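Local coordinates for protein putative O-acetylhomoserine (Thiol)-lyase (Campylobacter jejuni, PDB 4OC9) that probably catalyses, with pyridoxal phosphate, the replacement of the acetoxy group of O-acetylhomoserine by a sulfur nucleophile, at residues P26-T31 with N59-V64; S22-I27 with N278-L283; P80-M85 with L270-A275. All coordinates share one frame; numbering follows the deposited sequence.

Interaction 1: P26-T31 with N59-V64; sequences PIYQNT and NPTSDV
Thr61 OG1 sits between two backbone groups of the loop and serves both. It donates to a lone pair of Pro26 O in the carbonyl plane (2.8 Å between OG1 and O), and it accepts from Tyr28 N at 3.0 Å along a nearly straight N-H (171°). With chi1 at -60° the hydroxyl is anti to the Thr61 carbonyl carbon and faces the loop. The same oxygen lies at the edge of the Tyr28 ring, near its plane and 3.3 Å from CD2. Pro60 covers one face of that ring off-centre: its CB is 4.2 Å from the centroid, and the two side chains cross at about a right angle.

Asn59 works in both directions through one amide. Its ND2 meets Tyr28 O at 3.0 Å, with the acceptor lying in the amide plane, while OD1 accepts from Thr61 N at 2.8 Å. Two bonds in that plane should fix the rotation of the group. Tyr28 and Gln29 each centre an inverse gamma turn, closed by a weak bond. Ser55 OG reaches Asn30 O and, weakly, Asn59 ND2; Gln20 of the second subunit packs on Tyr28 and Pro60.

The arrangement is an Asn N-cap at the start of helix 60-73, with Asn59 ND2 and the hydroxyl of Thr61 in the first turn bonding the backbone of an N-terminal loop at a subunit interface.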
loop_
_atom_site.group_PDB
_atom_site.type_symbol
_atom_site.label_atom_id
_atom_site.label_comp_id
_atom_site.label_asym_id
_atom_site.label_seq_id
_atom_site.Cartn_x
_atom_site.Cartn_y
_atom_site.Cartn_z
ATOM N N PRO D 26 -10.063 4.721 -5.991
ATOM C CA PRO D 26 -8.916 3.916 -6.315
ATOM C C PRO D 26 -7.615 4.573 -5.916
ATOM O O PRO D 26 -7.525 5.809 -5.846
ATOM C CB PRO D 26 -8.967 3.800 -7.848
ATOM C CG PRO D 26 -10.321 4.288 -8.253
ATOM C CD PRO D 26 -10.764 5.223 -7.180
ATOM N N ILE D 27 -6.610 3.733 -5.673
ATOM C CA ILE D 27 -5.290 4.221 -5.298
ATOM C C ILE D 27 -4.464 4.310 -6.587
ATOM O O ILE D 27 -4.047 3.278 -7.147
ATOM C CB ILE D 27 -4.554 3.292 -4.334
ATOM C CG1 ILE D 27 -5.410 3.003 -3.106
ATOM C CG2 ILE D 27 -3.219 3.914 -3.974
ATOM C CD1 ILE D 27 -4.818 1.940 -2.184
ATOM N N TYR D 28 -4.241 5.538 -7.042
ATOM C CA TYR D 28 -3.460 5.773 -8.237
ATOM C C TYR D 28 -1.950 5.784 -7.905
ATOM O O TYR D 28 -1.326 6.845 -7.852
ATOM C CB TYR D 28 -3.912 7.055 -8.965
ATOM C CG TYR D 28 -5.307 6.909 -9.537
ATOM C CD1 TYR D 28 -5.500 6.358 -10.812
ATOM C CD2 TYR D 28 -6.447 7.283 -8.808
ATOM C CE1 TYR D 28 -6.766 6.194 -11.344
ATOM C CE2 TYR D 28 -7.723 7.114 -9.337
ATOM C CZ TYR D 28 -7.863 6.579 -10.615
ATOM O OH TYR D 28 -9.092 6.404 -11.155
ATOM N N GLN D 29 -1.387 4.583 -7.697
ATOM C CA GLN D 29 0.040 4.407 -7.375
ATOM C C GLN D 29 0.638 4.560 -8.785
ATOM O O GLN D 29 0.999 3.589 -9.483
ATOM C CB GLN D 29 0.294 3.032 -6.746
ATOM C CG GLN D 29 1.705 2.891 -6.222
ATOM C CD GLN D 29 1.934 3.818 -5.063
ATOM O OE1 GLN D 29 1.264 3.711 -4.054
ATOM N NE2 GLN D 29 2.965 4.674 -5.164
ATOM N N ASN D 30 0.767 5.834 -9.171
ATOM C CA ASN D 30 1.206 6.226 -10.484
ATOM C C ASN D 30 1.773 7.652 -10.560
ATOM O O ASN D 30 1.304 8.550 -9.861
ATOM C CB ASN D 30 -0.084 6.251 -11.272
ATOM C CG ASN D 30 0.103 6.657 -12.696
ATOM O OD1 ASN D 30 0.629 5.910 -13.529
ATOM N ND2 ASN D 30 -0.433 7.822 -13.010
ATOM N N THR D 31 2.756 7.851 -11.423
ATOM C CA THR D 31 3.386 9.165 -11.559
ATOM C C THR D 31 3.025 9.914 -12.801
ATOM O O THR D 31 3.017 11.146 -12.776
ATOM C CB THR D 31 4.920 9.077 -11.530
ATOM O OG1 THR D 31 5.380 8.133 -12.510
ATOM C CG2 THR D 31 5.383 8.595 -10.181
ATOM N N ASN D 59 -2.465 14.364 -8.214
ATOM C CA ASN D 59 -2.854 12.964 -8.378
ATOM C C ASN D 59 -4.362 12.842 -8.062
ATOM O O ASN D 59 -4.842 13.472 -7.126
ATOM C CB ASN D 59 -1.969 12.130 -7.470
ATOM C CG ASN D 59 -2.322 10.658 -7.466
ATOM O OD1 ASN D 59 -3.423 10.255 -7.045
ATOM N ND2 ASN D 59 -1.331 9.826 -7.787
ATOM N N PRO D 60 -5.111 12.057 -8.845
ATOM C CA PRO D 60 -6.552 11.926 -8.623
ATOM C C PRO D 60 -6.945 11.449 -7.230
ATOM O O PRO D 60 -7.939 11.946 -6.687
ATOM C CB PRO D 60 -7.005 10.920 -9.683
ATOM C CG PRO D 60 -5.901 10.874 -10.682
ATOM C CD PRO D 60 -4.643 11.198 -9.941
ATOM N N THR D 61 -6.175 10.554 -6.629
ATOM C CA THR D 61 -6.491 10.081 -5.283
ATOM C C THR D 61 -6.392 11.265 -4.356
ATOM O O THR D 61 -7.346 11.604 -3.648
ATOM C CB THR D 61 -5.553 8.946 -4.810
ATOM O OG1 THR D 61 -5.654 7.828 -5.692
ATOM C CG2 THR D 61 -5.908 8.496 -3.410
ATOM N N SER D 62 -5.250 11.947 -4.380
ATOM C CA SER D 62 -5.052 13.147 -3.527
ATOM C C SER D 62 -5.997 14.329 -3.866
ATOM O O SER D 62 -6.323 15.130 -3.005
ATOM C CB SER D 62 -3.610 13.560 -3.449
ATOM O OG SER D 62 -3.057 13.735 -4.729
ATOM N N ASP D 63 -6.489 14.403 -5.103
ATOM C CA ASP D 63 -7.426 15.477 -5.486
ATOM C C ASP D 63 -8.758 15.309 -4.751
ATOM O O ASP D 63 -9.357 16.296 -4.318
ATOM C CB ASP D 63 -7.686 15.508 -6.996
ATOM C CG ASP D 63 -6.466 15.950 -7.788
ATOM O OD1 ASP D 63 -5.501 16.476 -7.181
ATOM O OD2 ASP D 63 -6.484 15.789 -9.022
ATOM N N VAL D 64 -9.216 14.054 -4.638
ATOM C CA VAL D 64 -10.473 13.783 -3.944
ATOM C C VAL D 64 -10.326 14.259 -2.486
ATOM O O VAL D 64 -11.203 14.933 -1.944
ATOM C CB VAL D 64 -10.854 12.313 -3.943
ATOM C CG1 VAL D 64 -12.121 12.107 -3.124
ATOM C CG2 VAL D 64 -11.044 11.802 -5.360
#

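Interaction 2: S22-I27 with N278-L283; sequences SISVPI and NAWLLL
Ile27 sits over one face of the indole of Trp280, and this is the tight part of the contact. Its CG1 stands 3.6 Å from the centroid of the five-membered ring, only 15° off the normal, a CH-pi contact over the face. CD1 is displaced toward the rim of the indole, 3.7 Å from Trp280 CD2. Two torsions of Ile27 explain this: chi1 (-54°), with CG1 anti to the carbonyl carbon, puts CG1 over the five-membered ring, and the extended chi2 (172°) carries CD1 on toward CD2 and CE3. The two side chains cross at about a right angle.

At its rim the indole meets polar atoms. NE1 comes 2.9 Å from Val25 O, and Ser24 OG lies in the ring plane at 3.5 Å from NE1. Within the loop, Ser22 OG donates to Ser24 O at 2.9 Å.

One helical turn on, the fit is sparser. Leu283 offers a single methyl, CD1, to the Val25 side chain, at 3.9 Å from CG2. Even this side faces protein rather than solvent: Tyr15 packs on Val25, and Val64 of helix 60-73 touches Leu283. Gln29 of the second subunit packs on both Ile27 and Trp280, and Thr213 of the fourth subunit also touches the indole.

What results is a tryptophan projecting from near the start of the long helix 276-309, bedded against an extended N-terminal segment where subunits of the tetramer meet.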
loop_
_atom_site.group_PDB
_atom_site.type_symbol
_atom_site.label_atom_id
_atom_site.label_comp_id
_atom_site.label_asym_id
_atom_site.label_seq_id
_atom_site.Cartn_x
_atom_site.Cartn_y
_atom_site.Cartn_z
ATOM N N SER D 22 -16.011 1.737 -8.727
ATOM C CA SER D 22 -15.619 1.242 -7.428
ATOM C C SER D 22 -16.136 2.262 -6.409
ATOM O O SER D 22 -16.017 3.466 -6.633
ATOM C CB SER D 22 -14.114 1.127 -7.315
ATOM O OG SER D 22 -13.488 2.366 -7.561
ATOM N N ILE D 23 -16.742 1.781 -5.321
ATOM C CA ILE D 23 -17.286 2.670 -4.296
ATOM C C ILE D 23 -16.158 3.394 -3.600
ATOM O O ILE D 23 -16.268 4.567 -3.262
ATOM C CB ILE D 23 -18.182 1.910 -3.316
ATOM C CG1 ILE D 23 -19.402 1.407 -4.085
ATOM C CG2 ILE D 23 -18.647 2.831 -2.205
ATOM C CD1 ILE D 23 -20.302 0.541 -3.280
ATOM N N SER D 24 -15.081 2.661 -3.377
ATOM C CA SER D 24 -13.914 3.233 -2.750
ATOM C C SER D 24 -13.087 3.938 -3.818
ATOM O O SER D 24 -13.075 3.506 -4.963
ATOM C CB SER D 24 -13.047 2.159 -2.119
ATOM O OG SER D 24 -11.882 2.763 -1.591
ATOM N N VAL D 25 -12.380 4.989 -3.427
ATOM C CA VAL D 25 -11.555 5.735 -4.362
ATOM C C VAL D 25 -10.341 4.891 -4.701
ATOM O O VAL D 25 -9.659 4.383 -3.831
ATOM C CB VAL D 25 -11.077 7.068 -3.788
ATOM C CG1 VAL D 25 -10.248 7.824 -4.801
ATOM C CG2 VAL D 25 -12.262 7.931 -3.368
ATOM N N PRO D 26 -10.063 4.721 -5.991
ATOM C CA PRO D 26 -8.916 3.916 -6.315
ATOM C C PRO D 26 -7.615 4.573 -5.916
ATOM O O PRO D 26 -7.525 5.809 -5.846
ATOM C CB PRO D 26 -8.967 3.800 -7.848
ATOM C CG PRO D 26 -10.321 4.288 -8.253
ATOM C CD PRO D 26 -10.764 5.223 -7.180
ATOM N N ILE D 27 -6.610 3.733 -5.673
ATOM C CA ILE D 27 -5.290 4.221 -5.298
ATOM C C ILE D 27 -4.464 4.310 -6.587
ATOM O O ILE D 27 -4.047 3.278 -7.147
ATOM C CB ILE D 27 -4.554 3.292 -4.334
ATOM C CG1 ILE D 27 -5.410 3.003 -3.106
ATOM C CG2 ILE D 27 -3.219 3.914 -3.974
ATOM C CD1 ILE D 27 -4.818 1.940 -2.184
ATOM N N ASN D 278 -0.604 7.362 1.043
ATOM C CA ASN D 278 -0.883 8.208 2.212
ATOM C C ASN D 278 -2.157 8.986 1.995
ATOM O O ASN D 278 -3.025 9.055 2.902
ATOM C CB ASN D 278 0.254 9.140 2.604
ATOM C CG ASN D 278 1.408 8.424 3.270
ATOM O OD1 ASN D 278 1.707 7.277 2.999
ATOM N ND2 ASN D 278 2.088 9.141 4.166
ATOM N N ALA D 279 -2.328 9.500 0.773
ATOM C CA ALA D 279 -3.531 10.277 0.442
ATOM C C ALA D 279 -4.773 9.413 0.621
ATOM O O ALA D 279 -5.760 9.838 1.234
ATOM C CB ALA D 279 -3.459 10.815 -0.963
ATOM N N TRP D 280 -4.709 8.186 0.116
ATOM C CA TRP D 280 -5.837 7.258 0.226
ATOM C C TRP D 280 -6.168 6.921 1.685
ATOM O O TRP D 280 -7.329 6.941 2.080
ATOM C CB TRP D 280 -5.583 5.986 -0.584
ATOM C CG TRP D 280 -6.722 5.063 -0.579
ATOM C CD1 TRP D 280 -7.794 5.126 -1.368
ATOM C CD2 TRP D 280 -6.882 3.903 0.246
ATOM N NE1 TRP D 280 -8.665 4.065 -1.084
ATOM C CE2 TRP D 280 -8.118 3.305 -0.095
ATOM C CE3 TRP D 280 -6.113 3.324 1.258
ATOM C CZ2 TRP D 280 -8.584 2.156 0.505
ATOM C CZ3 TRP D 280 -6.587 2.176 1.882
ATOM C CH2 TRP D 280 -7.813 1.596 1.488
ATOM N N LEU D 281 -5.143 6.615 2.476
ATOM C CA LEU D 281 -5.348 6.325 3.901
ATOM C C LEU D 281 -5.980 7.524 4.578
ATOM O O LEU D 281 -6.889 7.381 5.390
ATOM C CB LEU D 281 -4.030 5.988 4.583
ATOM C CG LEU D 281 -3.471 4.633 4.198
ATOM C CD1 LEU D 281 -2.062 4.413 4.707
ATOM C CD2 LEU D 281 -4.390 3.543 4.727
ATOM N N LEU D 282 -5.493 8.723 4.253
ATOM C CA LEU D 282 -6.034 9.973 4.823
ATOM C C LEU D 282 -7.494 10.170 4.408
ATOM O O LEU D 282 -8.283 10.679 5.194
ATOM C CB LEU D 282 -5.138 11.146 4.478
ATOM C CG LEU D 282 -3.776 11.004 5.173
ATOM C CD1 LEU D 282 -2.746 12.003 4.649
ATOM C CD2 LEU D 282 -3.916 11.127 6.689
ATOM N N LEU D 283 -7.860 9.776 3.197
ATOM C CA LEU D 283 -9.252 9.859 2.797
ATOM C C LEU D 283 -10.058 8.951 3.666
ATOM O O LEU D 283 -11.160 9.297 4.063
ATOM C CB LEU D 283 -9.526 9.352 1.380
ATOM C CG LEU D 283 -9.366 10.263 0.175
ATOM C CD1 LEU D 283 -9.425 9.470 -1.117
ATOM C CD2 LEU D 283 -10.504 11.273 0.250
#

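Interaction 3: P80-M85 with L270-A275; sequences PVASGM and LGASLA
Ala82 and Leu274 bring their CA atoms to 4.1 Å, so the backbones lie side by side and bond directly. Here strand 77-81 has just ended, and the opposing segment is the irregular link between helices 257-270 and 276-309. One direct bond joins them, from Ala82 N to Ala272 O at 2.8 Å; the donor stands 46° out of the carbonyl plane, off the lone-pair direction. Ala272 centres an inverse gamma turn. A water makes a second bridge, donating to Pro80 O at 3.1 Å and accepting from Leu274 N at 2.7 Å, with a weaker, longer tie to Ser273 OG.

The side chains that follow are small or apolar. Leu274, its CG anti to the backbone N (chi1 -178°), spreads two methyls over the strand end: CD2 touches Pro80 CB at 3.6 Å and CD1 comes 3.5 Å from Val81 O. Leu65 of helix 60-73 packs on both Pro80 and Leu274. The methyl of Ala82 rests against Ser273 O, 3.4 Å from CB.

Past Ala82 the chain turns into helix 84-93. Ser83 OG caps Ala86 N and bonds Gly271 O of the third subunit, while Ser83 OG of that subunit bonds Gly271 O here. Backbone bonding, direct and through water, thus joins the strand end to the 270-275 link just before the helix N-terminus whose Gly84 N and Met85 N, the latter a selenomethionine, bind the phosphate of the pyridoxal-lysine at position 206; the helix end would be expected to favour its negative charge.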
loop_
_atom_site.group_PDB
_atom_site.type_symbol
_atom_site.label_atom_id
_atom_site.label_comp_id
_atom_site.label_asym_id
_atom_site.label_seq_id
_atom_site.Cartn_x
_atom_site.Cartn_y
_atom_site.Cartn_z
ATOM N N PRO D 80 -3.342 18.826 -0.833
ATOM C CA PRO D 80 -2.568 17.992 0.057
ATOM C C PRO D 80 -1.114 17.993 -0.324
ATOM O O PRO D 80 -0.775 18.006 -1.500
ATOM C CB PRO D 80 -3.180 16.600 -0.146
ATOM C CG PRO D 80 -4.535 16.868 -0.695
ATOM C CD PRO D 80 -4.282 18.012 -1.627
ATOM N N VAL D 81 -0.293 17.934 0.703
ATOM C CA VAL D 81 1.133 17.930 0.574
ATOM C C VAL D 81 1.741 16.858 1.470
ATOM O O VAL D 81 1.036 16.234 2.249
ATOM C CB VAL D 81 1.718 19.324 0.822
ATOM C CG1 VAL D 81 1.247 20.251 -0.264
ATOM C CG2 VAL D 81 1.315 19.854 2.162
ATOM N N ALA D 82 3.055 16.642 1.359
ATOM C CA ALA D 82 3.732 15.564 2.124
ATOM C C ALA D 82 3.621 15.558 3.635
ATOM O O ALA D 82 3.778 14.526 4.249
ATOM C CB ALA D 82 5.186 15.487 1.725
ATOM N N SER D 83 3.443 16.725 4.227
ATOM C CA SER D 83 3.334 16.805 5.668
ATOM C C SER D 83 2.774 18.123 6.099
ATOM O O SER D 83 2.659 19.038 5.323
ATOM C CB SER D 83 4.698 16.675 6.313
ATOM O OG SER D 83 5.510 17.788 6.004
ATOM N N GLY D 84 2.379 18.167 7.370
ATOM C CA GLY D 84 1.815 19.366 7.997
ATOM C C GLY D 84 2.841 20.503 7.944
ATOM O O GLY D 84 2.497 21.637 7.680
HETATM N N MSE D 85 4.102 20.178 8.178
HETATM C CA MSE D 85 5.165 21.178 8.126
HETATM C C MSE D 85 5.246 21.717 6.734
HETATM O O MSE D 85 5.306 22.921 6.539
HETATM C CB MSE D 85 6.523 20.584 8.455
HETATM C CG MSE D 85 6.721 20.280 9.931
HETATM SE SE MSE D 85 6.219 21.810 11.089
HETATM C CE MSE D 85 7.393 23.155 10.284
ATOM N N LEU D 270 9.540 22.634 -5.621
ATOM C CA LEU D 270 10.072 22.185 -4.309
ATOM C C LEU D 270 9.730 20.723 -4.041
ATOM O O LEU D 270 10.434 20.040 -3.285
ATOM C CB LEU D 270 9.670 23.107 -3.168
ATOM C CG LEU D 270 10.380 24.468 -2.958
ATOM C CD1 LEU D 270 10.643 25.151 -4.269
ATOM C CD2 LEU D 270 9.758 25.478 -1.971
ATOM N N GLY D 271 8.641 20.258 -4.647
ATOM C CA GLY D 271 8.243 18.862 -4.561
ATOM C C GLY D 271 7.903 18.100 -3.313
ATOM O O GLY D 271 8.296 16.935 -3.194
ATOM N N ALA D 272 7.192 18.735 -2.400
ATOM C CA ALA D 272 6.778 18.100 -1.153
ATOM C C ALA D 272 5.413 17.462 -1.423
ATOM O O ALA D 272 4.402 17.767 -0.813
ATOM C CB ALA D 272 6.695 19.101 -0.038
ATOM N N SER D 273 5.437 16.540 -2.350
ATOM C CA SER D 273 4.269 15.838 -2.805
ATOM C C SER D 273 3.798 14.703 -1.899
ATOM O O SER D 273 4.566 13.957 -1.274
ATOM C CB SER D 273 4.527 15.488 -4.283
ATOM O OG SER D 273 3.480 14.824 -4.962
ATOM N N LEU D 274 2.492 14.624 -1.782
ATOM C CA LEU D 274 1.887 13.603 -0.959
ATOM C C LEU D 274 1.736 12.312 -1.771
ATOM O O LEU D 274 1.035 12.288 -2.784
ATOM C CB LEU D 274 0.505 14.053 -0.453
ATOM C CG LEU D 274 -0.210 13.049 0.477
ATOM C CD1 LEU D 274 0.586 12.810 1.756
ATOM C CD2 LEU D 274 -1.606 13.523 0.849
ATOM N N ALA D 275 2.330 11.237 -1.278
ATOM C CA ALA D 275 2.216 9.947 -1.931
ATOM C C ALA D 275 0.760 9.438 -1.942
ATOM O O ALA D 275 -0.010 9.666 -1.006
ATOM C CB ALA D 275 3.111 8.942 -1.249
HETATM O O HOH W 1 1.171 16.463 -3.274
#

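Overall arrangement
Interactions 1 and 2 share Pro26 and Ile27, their centres about 8 Å apart: one N-terminal segment is held by helix 60-73 on one hand and helix 276-309 on the other. Those helices also meet directly, Ser62 against Ala279. Interaction 3 lies about 14 Å from interaction 1 and about 17 Å from interaction 2, centre to centre, deeper in the chain at the edge strand 77-81 of the seven-stranded sheet. Along the sequence, interaction 1 closes before interaction 3 opens, while interaction 2 spans both segments of interaction 3; 270-275 runs straight into helix 276-309. Leu274 touches Ala279 and Leu282, so interaction 3 packs on the same helix that bears Trp280 of interaction 2.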